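Local coordinates for protein Asp/Glu-specific dipeptidyl-peptidase (Flavobacterium psychrophilum, PDB 5JXF) that removes dipeptides from the N-terminus of oligopeptides as a serine peptidase of family S46, with strict specificity for aspartate or glutamate at P1, at residues N99-I107 with L211-K221; Q108-T119 with N328-S336. One frame throughout, in Å; residues are numbered along the deposited sequence.

Contact 1 of 2, residues N99-I107 with L211-K221. With ARG (arginine), chain E.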
loop_
_atom_site.group_PDB
_atom_site.type_symbol
_atom_site.label_atom_id
_atom_site.label_comp_id
_atom_site.label_asym_id
_atom_site.label_seq_id
_atom_site.Cartn_x
_atom_site.Cartn_y
_atom_site.Cartn_z
ATOM N N ASN A 99 -24.677 1.329 10.512
ATOM C CA ASN A 99 -23.458 0.542 10.157
ATOM C C ASN A 99 -23.448 -0.833 10.784
ATOM O O ASN A 99 -24.067 -1.052 11.825
ATOM C CB ASN A 99 -22.162 1.238 10.611
ATOM C CG ASN A 99 -21.830 2.454 9.799
ATOM O OD1 ASN A 99 -21.039 3.300 10.221
ATOM N ND2 ASN A 99 -22.421 2.550 8.621
ATOM N N HIS A 100 -22.687 -1.744 10.195
ATOM C CA HIS A 100 -22.450 -3.032 10.826
ATOM C C HIS A 100 -21.682 -2.890 12.147
ATOM O O HIS A 100 -21.967 -3.591 13.120
ATOM C CB HIS A 100 -21.702 -3.968 9.860
ATOM C CG HIS A 100 -21.483 -5.345 10.406
ATOM N ND1 HIS A 100 -20.276 -5.755 10.929
ATOM C CD2 HIS A 100 -22.323 -6.399 10.526
ATOM C CE1 HIS A 100 -20.373 -7.011 11.324
ATOM N NE2 HIS A 100 -21.609 -7.421 11.101
ATOM N N HIS A 101 -20.724 -1.977 12.215
ATOM C CA HIS A 101 -20.003 -1.865 13.475
ATOM C C HIS A 101 -20.813 -1.092 14.550
ATOM O O HIS A 101 -20.491 -1.185 15.725
ATOM C CB HIS A 101 -18.612 -1.251 13.273
ATOM C CG HIS A 101 -18.605 0.222 12.998
ATOM N ND1 HIS A 101 -18.442 0.737 11.728
ATOM C CD2 HIS A 101 -18.682 1.287 13.829
ATOM C CE1 HIS A 101 -18.442 2.057 11.786
ATOM N NE2 HIS A 101 -18.592 2.417 13.049
ATOM N N CYS A 102 -21.880 -0.394 14.160
ATOM C CA CYS A 102 -22.823 0.174 15.153
ATOM C C CYS A 102 -23.739 -0.921 15.717
ATOM O O CYS A 102 -23.993 -0.986 16.920
ATOM C CB CYS A 102 -23.685 1.273 14.541
ATOM S SG CYS A 102 -22.796 2.617 13.778
ATOM N N GLY A 103 -24.242 -1.777 14.836
ATOM C CA GLY A 103 -24.987 -2.945 15.268
ATOM C C GLY A 103 -24.133 -4.040 15.895
ATOM O O GLY A 103 -24.669 -4.988 16.483
ATOM N N PHE A 104 -22.812 -3.911 15.774
ATOM C CA PHE A 104 -21.862 -4.989 16.118
ATOM C C PHE A 104 -22.031 -5.504 17.551
ATOM O O PHE A 104 -22.158 -6.712 17.781
ATOM C CB PHE A 104 -20.432 -4.489 15.899
ATOM C CG PHE A 104 -19.397 -5.587 15.730
ATOM C CD1 PHE A 104 -19.313 -6.307 14.551
ATOM C CD2 PHE A 104 -18.483 -5.860 16.738
ATOM C CE1 PHE A 104 -18.355 -7.298 14.396
ATOM C CE2 PHE A 104 -17.520 -6.850 16.585
ATOM C CZ PHE A 104 -17.461 -7.568 15.416
ATOM N N ASP A 105 -22.058 -4.587 18.511
ATOM C CA ASP A 105 -22.184 -4.967 19.911
ATOM C C ASP A 105 -23.475 -5.758 20.144
ATOM O O ASP A 105 -23.475 -6.744 20.882
ATOM C CB ASP A 105 -22.137 -3.730 20.816
ATOM C CG ASP A 105 -22.111 -4.092 22.294
ATOM O OD1 ASP A 105 -21.101 -4.694 22.732
ATOM O OD2 ASP A 105 -23.088 -3.783 23.016
ATOM N N ALA A 106 -24.558 -5.343 19.492
ATOM C CA ALA A 106 -25.807 -6.101 19.507
ATOM C C ALA A 106 -25.674 -7.474 18.821
ATOM O O ALA A 106 -26.192 -8.480 19.302
ATOM C CB ALA A 106 -26.912 -5.294 18.846
ATOM N N ILE A 107 -24.995 -7.523 17.685
ATOM C CA ILE A 107 -24.787 -8.804 17.018
ATOM C C ILE A 107 -23.943 -9.758 17.875
ATOM O O ILE A 107 -24.311 -10.929 18.053
ATOM C CB ILE A 107 -24.124 -8.614 15.642
ATOM C CG1 ILE A 107 -25.080 -7.881 14.712
ATOM C CG2 ILE A 107 -23.762 -9.953 15.039
ATOM C CD1 ILE A 107 -24.396 -7.044 13.701
ATOM N N LEU A 211 -33.166 -6.142 16.422
ATOM C CA LEU A 211 -32.294 -6.458 15.281
ATOM C C LEU A 211 -33.069 -7.100 14.145
ATOM O O LEU A 211 -33.770 -8.101 14.346
ATOM C CB LEU A 211 -31.157 -7.390 15.708
ATOM C CG LEU A 211 -30.207 -7.887 14.598
ATOM C CD1 LEU A 211 -29.548 -6.732 13.838
ATOM C CD2 LEU A 211 -29.150 -8.822 15.171
ATOM N N VAL A 212 -32.929 -6.536 12.947
ATOM C CA VAL A 212 -33.673 -7.010 11.776
ATOM C C VAL A 212 -32.778 -7.724 10.757
ATOM O O VAL A 212 -33.147 -8.772 10.230
ATOM C CB VAL A 212 -34.401 -5.841 11.073
ATOM C CG1 VAL A 212 -34.944 -6.253 9.705
ATOM C CG2 VAL A 212 -35.521 -5.286 11.984
ATOM N N GLY A 213 -31.605 -7.159 10.485
ATOM C CA GLY A 213 -30.705 -7.746 9.512
ATOM C C GLY A 213 -29.250 -7.334 9.666
ATOM O O GLY A 213 -28.941 -6.191 10.030
ATOM N N ALA A 214 -28.349 -8.274 9.403
ATOM C CA ALA A 214 -26.926 -7.954 9.310
ATOM C C ALA A 214 -26.214 -8.937 8.398
ATOM O O ALA A 214 -26.475 -10.133 8.455
ATOM C CB ALA A 214 -26.279 -7.957 10.677
ATOM N N PRO A 215 -25.293 -8.424 7.570
ATOM C CA PRO A 215 -24.452 -9.255 6.700
ATOM C C PRO A 215 -23.410 -9.993 7.522
ATOM O O PRO A 215 -23.113 -9.560 8.642
ATOM C CB PRO A 215 -23.782 -8.232 5.780
ATOM C CG PRO A 215 -23.632 -7.012 6.678
ATOM C CD PRO A 215 -24.922 -7.000 7.490
ATOM N N PRO A 216 -22.841 -11.073 6.974
ATOM C CA PRO A 216 -21.666 -11.674 7.613
ATOM C C PRO A 216 -20.578 -10.637 7.846
ATOM O O PRO A 216 -20.497 -9.641 7.122
ATOM C CB PRO A 216 -21.224 -12.744 6.601
ATOM C CG PRO A 216 -21.821 -12.322 5.317
ATOM C CD PRO A 216 -23.149 -11.719 5.685
ATOM N N SER A 217 -19.777 -10.848 8.885
ATOM C CA SER A 217 -18.684 -9.935 9.205
ATOM C C SER A 217 -17.706 -9.774 8.055
ATOM O O SER A 217 -17.055 -8.743 7.931
ATOM C CB SER A 217 -17.924 -10.418 10.439
ATOM O OG SER A 217 -18.600 -10.042 11.629
ATOM N N LEU A 218 -17.587 -10.798 7.216
ATOM C CA LEU A 218 -16.636 -10.709 6.113
ATOM C C LEU A 218 -17.124 -9.665 5.118
ATOM O O LEU A 218 -16.325 -9.036 4.448
ATOM C CB LEU A 218 -16.417 -12.071 5.453
ATOM C CG LEU A 218 -15.540 -13.011 6.298
ATOM C CD1 LEU A 218 -15.672 -14.446 5.815
ATOM C CD2 LEU A 218 -14.056 -12.567 6.335
ATOM N N ILE A 219 -18.433 -9.435 5.050
ATOM C CA ILE A 219 -18.923 -8.289 4.280
ATOM C C ILE A 219 -19.013 -7.049 5.175
ATOM O O ILE A 219 -18.583 -5.968 4.769
ATOM C CB ILE A 219 -20.263 -8.601 3.606
ATOM C CG1 ILE A 219 -20.073 -9.802 2.661
ATOM C CG2 ILE A 219 -20.759 -7.402 2.809
ATOM C CD1 ILE A 219 -21.360 -10.286 2.025
ATOM N N GLY A 220 -19.529 -7.218 6.398
ATOM C CA GLY A 220 -19.701 -6.124 7.360
ATOM C C GLY A 220 -18.428 -5.374 7.726
ATOM O O GLY A 220 -18.440 -4.154 7.926
ATOM N N LYS A 221 -17.315 -6.097 7.839
ATOM C CA LYS A 221 -16.031 -5.441 8.052
ATOM C C LYS A 221 -14.945 -6.087 7.186
ATOM O O LYS A 221 -13.864 -6.427 7.665
ATOM C CB LYS A 221 -15.653 -5.470 9.535
ATOM C CG LYS A 221 -15.886 -6.794 10.238
ATOM C CD LYS A 221 -15.841 -6.618 11.753
ATOM C CE LYS A 221 -14.578 -5.890 12.187
ATOM N NZ LYS A 221 -14.326 -6.003 13.647
HETATM N N ARG E . -13.259 3.248 11.391
HETATM C CA ARG E . -14.684 3.170 11.678
HETATM C C ARG E . -15.063 4.351 12.579
HETATM O O ARG E . -14.487 4.521 13.649
HETATM C CB ARG E . -15.035 1.830 12.337
HETATM C CG ARG E . -14.814 0.603 11.439
HETATM C CD ARG E . -15.090 -0.703 12.186
HETATM N NE ARG E . -14.240 -0.843 13.366
HETATM C CZ ARG E . -13.054 -1.457 13.371
HETATM N NH1 ARG E . -12.574 -2.005 12.254
HETATM N NH2 ARG E . -12.344 -1.533 14.496
HETATM O O HOH W 1 -22.474 -10.043 11.149
#
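The imidazole of His-100 lies against the backbone of Gly-220, whose CA stands 3.8 Å from the ring centroid in a CH-pi contact over one face. At the ring's edge sit Ser-217 OG, 3.5 Å from His-100 CE1, and the methyl of Ala-214. A water in the ring plane, 2.8 Å from His-100 NE2, appears to donate to Pro-215 O, linking the ring to 211-221. His-100 ND1, buried here, has no polar partner in the model. A chi1 of -177°, CG anti to the backbone N, carries the ring across to Gly-220. With an alanine here, Gly-220 CA would probably lose its cover and the water its ring partner.

Farther along helix 100-107, Phe-104 CE1 meets Lys-221 CD at 3.7 Å, the side chains crossing at about a right angle. Ile-107 CD1 packs on Ala-214 CB (3.7 Å). Beside this interface His-101, a charge-relay residue by similarity, has its ring between CB of the bound arginine on one face and Asn-99 CB on the other. The Ser-217 hydroxyl hydrogen-bonds Leu-118 O. Helix 100-109 thus packs over the end of strand 197-214, with helix 117-120 against Phe-104 and Ile-107 and helix 703-713 against Pro-215.

Contact 2 of 2, residues Q108-T119 with N328-S336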
loop_
_atom_site.group_PDB
_atom_site.type_symbol
_atom_site.label_atom_id
_atom_site.label_comp_id
_atom_site.label_asym_id
_atom_site.label_seq_id
_atom_site.Cartn_x
_atom_site.Cartn_y
_atom_site.Cartn_z
ATOM N N GLN A 108 -22.822 -9.258 18.407
ATOM C CA GLN A 108 -21.933 -10.074 19.245
ATOM C C GLN A 108 -22.687 -10.548 20.455
ATOM O O GLN A 108 -22.506 -11.673 20.917
ATOM C CB GLN A 108 -20.693 -9.292 19.703
ATOM C CG GLN A 108 -19.692 -10.112 20.546
ATOM C CD GLN A 108 -19.920 -10.012 22.063
ATOM O OE1 GLN A 108 -20.685 -9.166 22.547
ATOM N NE2 GLN A 108 -19.240 -10.874 22.816
ATOM N N ASN A 109 -23.535 -9.664 20.973
ATOM C CA ASN A 109 -24.309 -9.995 22.149
ATOM C C ASN A 109 -25.284 -11.146 21.867
ATOM O O ASN A 109 -25.490 -11.962 22.767
ATOM C CB ASN A 109 -25.060 -8.776 22.693
ATOM C CG ASN A 109 -25.713 -9.054 24.041
ATOM O OD1 ASN A 109 -25.093 -9.631 24.943
ATOM N ND2 ASN A 109 -26.967 -8.639 24.187
ATOM N N HIS A 110 -25.880 -11.275 20.668
ATOM C CA HIS A 110 -26.672 -12.505 20.551
ATOM C C HIS A 110 -25.924 -13.593 19.778
ATOM O O HIS A 110 -26.552 -14.516 19.268
ATOM C CB HIS A 110 -28.067 -12.358 19.906
ATOM C CG HIS A 110 -28.853 -11.162 20.363
ATOM N ND1 HIS A 110 -30.226 -11.218 20.527
ATOM C CD2 HIS A 110 -28.531 -9.865 20.431
ATOM C CE1 HIS A 110 -30.673 -10.016 20.844
ATOM N NE2 HIS A 110 -29.679 -9.158 20.730
ATOM N N SER A 111 -24.609 -13.500 19.652
ATOM C CA SER A 111 -23.902 -14.584 18.978
ATOM C C SER A 111 -23.380 -15.594 19.996
ATOM O O SER A 111 -23.192 -15.278 21.172
ATOM C CB SER A 111 -22.763 -14.028 18.128
ATOM O OG SER A 111 -23.290 -13.229 17.084
ATOM N N SER A 112 -23.179 -16.821 19.529
ATOM C CA SER A 112 -22.619 -17.905 20.328
ATOM C C SER A 112 -21.979 -18.909 19.368
ATOM O O SER A 112 -21.823 -18.619 18.184
ATOM C CB SER A 112 -23.691 -18.575 21.190
ATOM O OG SER A 112 -24.646 -19.234 20.381
ATOM N N VAL A 113 -21.622 -20.087 19.865
ATOM C CA VAL A 113 -20.969 -21.082 19.017
ATOM C C VAL A 113 -21.962 -21.749 18.056
ATOM O O VAL A 113 -21.612 -22.110 16.933
ATOM C CB VAL A 113 -20.261 -22.160 19.860
ATOM C CG1 VAL A 113 -18.962 -21.609 20.433
ATOM C CG2 VAL A 113 -21.176 -22.666 20.972
ATOM N N ASP A 114 -23.208 -21.882 18.495
ATOM C CA ASP A 114 -24.208 -22.603 17.721
ATOM C C ASP A 114 -24.961 -21.605 16.828
ATOM O O ASP A 114 -25.438 -21.947 15.744
ATOM C CB ASP A 114 -25.131 -23.386 18.675
ATOM C CG ASP A 114 -26.266 -24.140 17.963
ATOM O OD1 ASP A 114 -26.649 -23.788 16.834
ATOM O OD2 ASP A 114 -26.750 -25.153 18.532
ATOM N N HIS A 115 -25.028 -20.358 17.277
ATOM C CA HIS A 115 -25.622 -19.281 16.497
ATOM C C HIS A 115 -24.684 -18.084 16.302
ATOM O O HIS A 115 -24.919 -17.000 16.849
ATOM C CB HIS A 115 -26.911 -18.837 17.169
ATOM C CG HIS A 115 -27.934 -19.916 17.202
ATOM N ND1 HIS A 115 -28.382 -20.533 16.055
ATOM C CD2 HIS A 115 -28.553 -20.534 18.234
ATOM C CE1 HIS A 115 -29.253 -21.472 16.377
ATOM N NE2 HIS A 115 -29.378 -21.490 17.692
ATOM N N ASP A 116 -23.656 -18.276 15.476
ATOM C CA ASP A 116 -22.607 -17.278 15.255
ATOM C C ASP A 116 -23.025 -16.229 14.224
ATOM O O ASP A 116 -22.614 -16.290 13.068
ATOM C CB ASP A 116 -21.312 -17.981 14.818
ATOM C CG ASP A 116 -20.094 -17.071 14.867
ATOM O OD1 ASP A 116 -20.240 -15.913 15.304
ATOM O OD2 ASP A 116 -18.983 -17.529 14.497
ATOM N N TYR A 117 -23.830 -15.259 14.661
ATOM C CA TYR A 117 -24.308 -14.189 13.790
ATOM C C TYR A 117 -23.195 -13.250 13.360
ATOM O O TYR A 117 -23.282 -12.640 12.297
ATOM C CB TYR A 117 -25.417 -13.380 14.475
ATOM C CG TYR A 117 -26.610 -14.216 14.852
ATOM C CD1 TYR A 117 -27.347 -14.872 13.877
ATOM C CD2 TYR A 117 -27.003 -14.350 16.177
ATOM C CE1 TYR A 117 -28.437 -15.645 14.204
ATOM C CE2 TYR A 117 -28.102 -15.125 16.516
ATOM C CZ TYR A 117 -28.816 -15.771 15.522
ATOM O OH TYR A 117 -29.907 -16.546 15.837
ATOM N N LEU A 118 -22.172 -13.110 14.201
ATOM C CA LEU A 118 -20.966 -12.384 13.817
ATOM C C LEU A 118 -20.461 -12.940 12.478
ATOM O O LEU A 118 -20.295 -12.201 11.514
ATOM C CB LEU A 118 -19.882 -12.494 14.902
ATOM C CG LEU A 118 -20.109 -11.669 16.184
ATOM C CD1 LEU A 118 -19.195 -12.103 17.325
ATOM C CD2 LEU A 118 -19.921 -10.186 15.905
ATOM N N THR A 119 -20.263 -14.255 12.415
ATOM C CA THR A 119 -19.767 -14.895 11.198
ATOM C C THR A 119 -20.835 -14.989 10.108
ATOM O O THR A 119 -20.592 -14.620 8.966
ATOM C CB THR A 119 -19.235 -16.304 11.487
ATOM O OG1 THR A 119 -18.239 -16.236 12.516
ATOM C CG2 THR A 119 -18.608 -16.914 10.226
ATOM N N ASN A 328 -12.313 -19.491 17.821
ATOM C CA ASN A 328 -13.510 -18.722 17.474
ATOM C C ASN A 328 -14.317 -18.306 18.710
ATOM O O ASN A 328 -14.899 -17.217 18.746
ATOM C CB ASN A 328 -14.405 -19.520 16.519
ATOM C CG ASN A 328 -15.467 -18.654 15.848
ATOM O OD1 ASN A 328 -15.199 -17.526 15.422
ATOM N ND2 ASN A 328 -16.682 -19.182 15.753
ATOM N N ALA A 329 -14.353 -19.182 19.713
ATOM C CA ALA A 329 -15.093 -18.922 20.945
ATOM C C ALA A 329 -14.538 -17.692 21.667
ATOM O O ALA A 329 -15.294 -16.894 22.241
ATOM C CB ALA A 329 -15.052 -20.144 21.853
ATOM N N ILE A 330 -13.214 -17.550 21.626
ATOM C CA ILE A 330 -12.525 -16.382 22.166
ATOM C C ILE A 330 -12.742 -15.182 21.236
ATOM O O ILE A 330 -12.817 -14.036 21.691
ATOM C CB ILE A 330 -11.011 -16.666 22.365
ATOM C CG1 ILE A 330 -10.810 -17.725 23.451
ATOM C CG2 ILE A 330 -10.246 -15.404 22.733
ATOM C CD1 ILE A 330 -9.367 -17.943 23.841
ATOM N N LYS A 331 -12.876 -15.446 19.938
ATOM C CA LYS A 331 -13.204 -14.387 18.986
ATOM C C LYS A 331 -14.618 -13.820 19.205
ATOM O O LYS A 331 -14.847 -12.625 19.021
ATOM C CB LYS A 331 -13.066 -14.883 17.545
ATOM C CG LYS A 331 -13.089 -13.760 16.517
ATOM C CD LYS A 331 -13.102 -14.272 15.085
ATOM C CE LYS A 331 -12.859 -13.126 14.115
ATOM N NZ LYS A 331 -12.918 -13.566 12.692
ATOM N N ILE A 332 -15.563 -14.673 19.582
ATOM C CA ILE A 332 -16.927 -14.215 19.849
ATOM C C ILE A 332 -16.951 -13.399 21.148
ATOM O O ILE A 332 -17.706 -12.437 21.282
ATOM C CB ILE A 332 -17.917 -15.399 19.946
ATOM C CG1 ILE A 332 -18.026 -16.119 18.607
ATOM C CG2 ILE A 332 -19.295 -14.930 20.384
ATOM C CD1 ILE A 332 -19.006 -17.256 18.625
ATOM N N GLN A 333 -16.105 -13.792 22.095
ATOM C CA GLN A 333 -15.942 -13.066 23.345
ATOM C C GLN A 333 -15.354 -11.671 23.152
ATOM O O GLN A 333 -15.780 -10.708 23.809
ATOM C CB GLN A 333 -15.046 -13.848 24.302
ATOM C CG GLN A 333 -15.730 -14.969 25.042
ATOM C CD GLN A 333 -14.843 -15.552 26.117
ATOM O OE1 GLN A 333 -13.641 -15.746 25.913
ATOM N NE2 GLN A 333 -15.428 -15.827 27.279
ATOM N N TYR A 334 -14.371 -11.565 22.261
ATOM C CA TYR A 334 -13.554 -10.359 22.213
ATOM C C TYR A 334 -13.820 -9.471 21.009
ATOM O O TYR A 334 -13.264 -8.373 20.928
ATOM C CB TYR A 334 -12.065 -10.734 22.270
ATOM C CG TYR A 334 -11.580 -10.920 23.685
ATOM C CD1 TYR A 334 -11.767 -12.125 24.354
ATOM C CD2 TYR A 334 -10.962 -9.881 24.366
ATOM C CE1 TYR A 334 -11.339 -12.294 25.666
ATOM C CE2 TYR A 334 -10.528 -10.043 25.675
ATOM C CZ TYR A 334 -10.722 -11.248 26.316
ATOM O OH TYR A 334 -10.301 -11.394 27.613
ATOM N N ALA A 335 -14.681 -9.932 20.104
ATOM C CA ALA A 335 -14.923 -9.253 18.834
ATOM C C ALA A 335 -15.187 -7.771 19.022
ATOM O O ALA A 335 -14.472 -6.925 18.478
ATOM C CB ALA A 335 -16.094 -9.900 18.104
ATOM N N SER A 336 -16.200 -7.466 19.825
ATOM C CA SER A 336 -16.617 -6.090 20.032
ATOM C C SER A 336 -15.572 -5.320 20.812
ATOM O O SER A 336 -15.232 -4.190 20.465
ATOM C CB SER A 336 -17.959 -6.042 20.762
ATOM O OG SER A 336 -18.401 -4.709 20.888
#
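The carboxylate of Asp-116 and the amide of Asn-328 reach toward each other across the contact, the carboxylate plane turned 49° from the amide plane. Asn-328 ND2 points its N-H almost straight at Asp-116 OD2 (3.1 Å, 178°); the acceptor lies in the amide plane, whereas the donor stands above the carboxylate plane. The second flat group, the amide of Gln-108, also keeps its acceptor in plane: Gln-108 NE2 donates to Ile-332 O at 2.7 Å, and the donor is tilted only slightly from the carbonyl plane. The bend at chi2 (-93°) brings NE2 to this carbonyl, and the same nitrogen has a weak bond to Asp-457.

Between these two polar links Ile-332 fills the interface. Its CD1 reaches the backbone of the 110-116 loop, 3.2 Å from Ser-112 O, and passes at a slant by Asp-116 OD1; its CG2 faces Ser-111. Leu-118 CD1 lies 3.9 Å from Ala-335 CB and also touches Ile-332, while Val-113 and Ala-329 add a looser apolar contact nearer the surface.

Within the loop, the hydroxyl of Ser-111 is bonded to Ile-107 O and accepts from Leu-118 N. Asp-116 occupies the N-cap of helix 117-120, its OD1 accepting a weak capping bond from Thr-119 N while its OD2 binds Asn-328. The contact joins the loop linking helices 100-109 and 117-120, with this N-cap at its end, to the first turns of the long helix 328-357.

Contacts 1 and 2 share helix 100-109 and have their centres about 12 Å apart. A probable hydrogen bond from one to the other pairs Asp-105 OD1 with Ser-336 OG at 3.3 Å. Phe-104 is packed between them, its CE2 lying 3.5 Å from Ala-335 C. Contact 1 holds His-101, which is hydrogen-bonded to Asp-237 and Ser-662, consistent with a charge-relay triad, and which touches both the bound arginine and the bound aspartate. Contact 2 is one layer out, the Ser-336 side chain about 8 Å from that of His-101 and about 9 Å from the arginine. Helix 328-357 continues from it to Asn-343, which bonds that ligand.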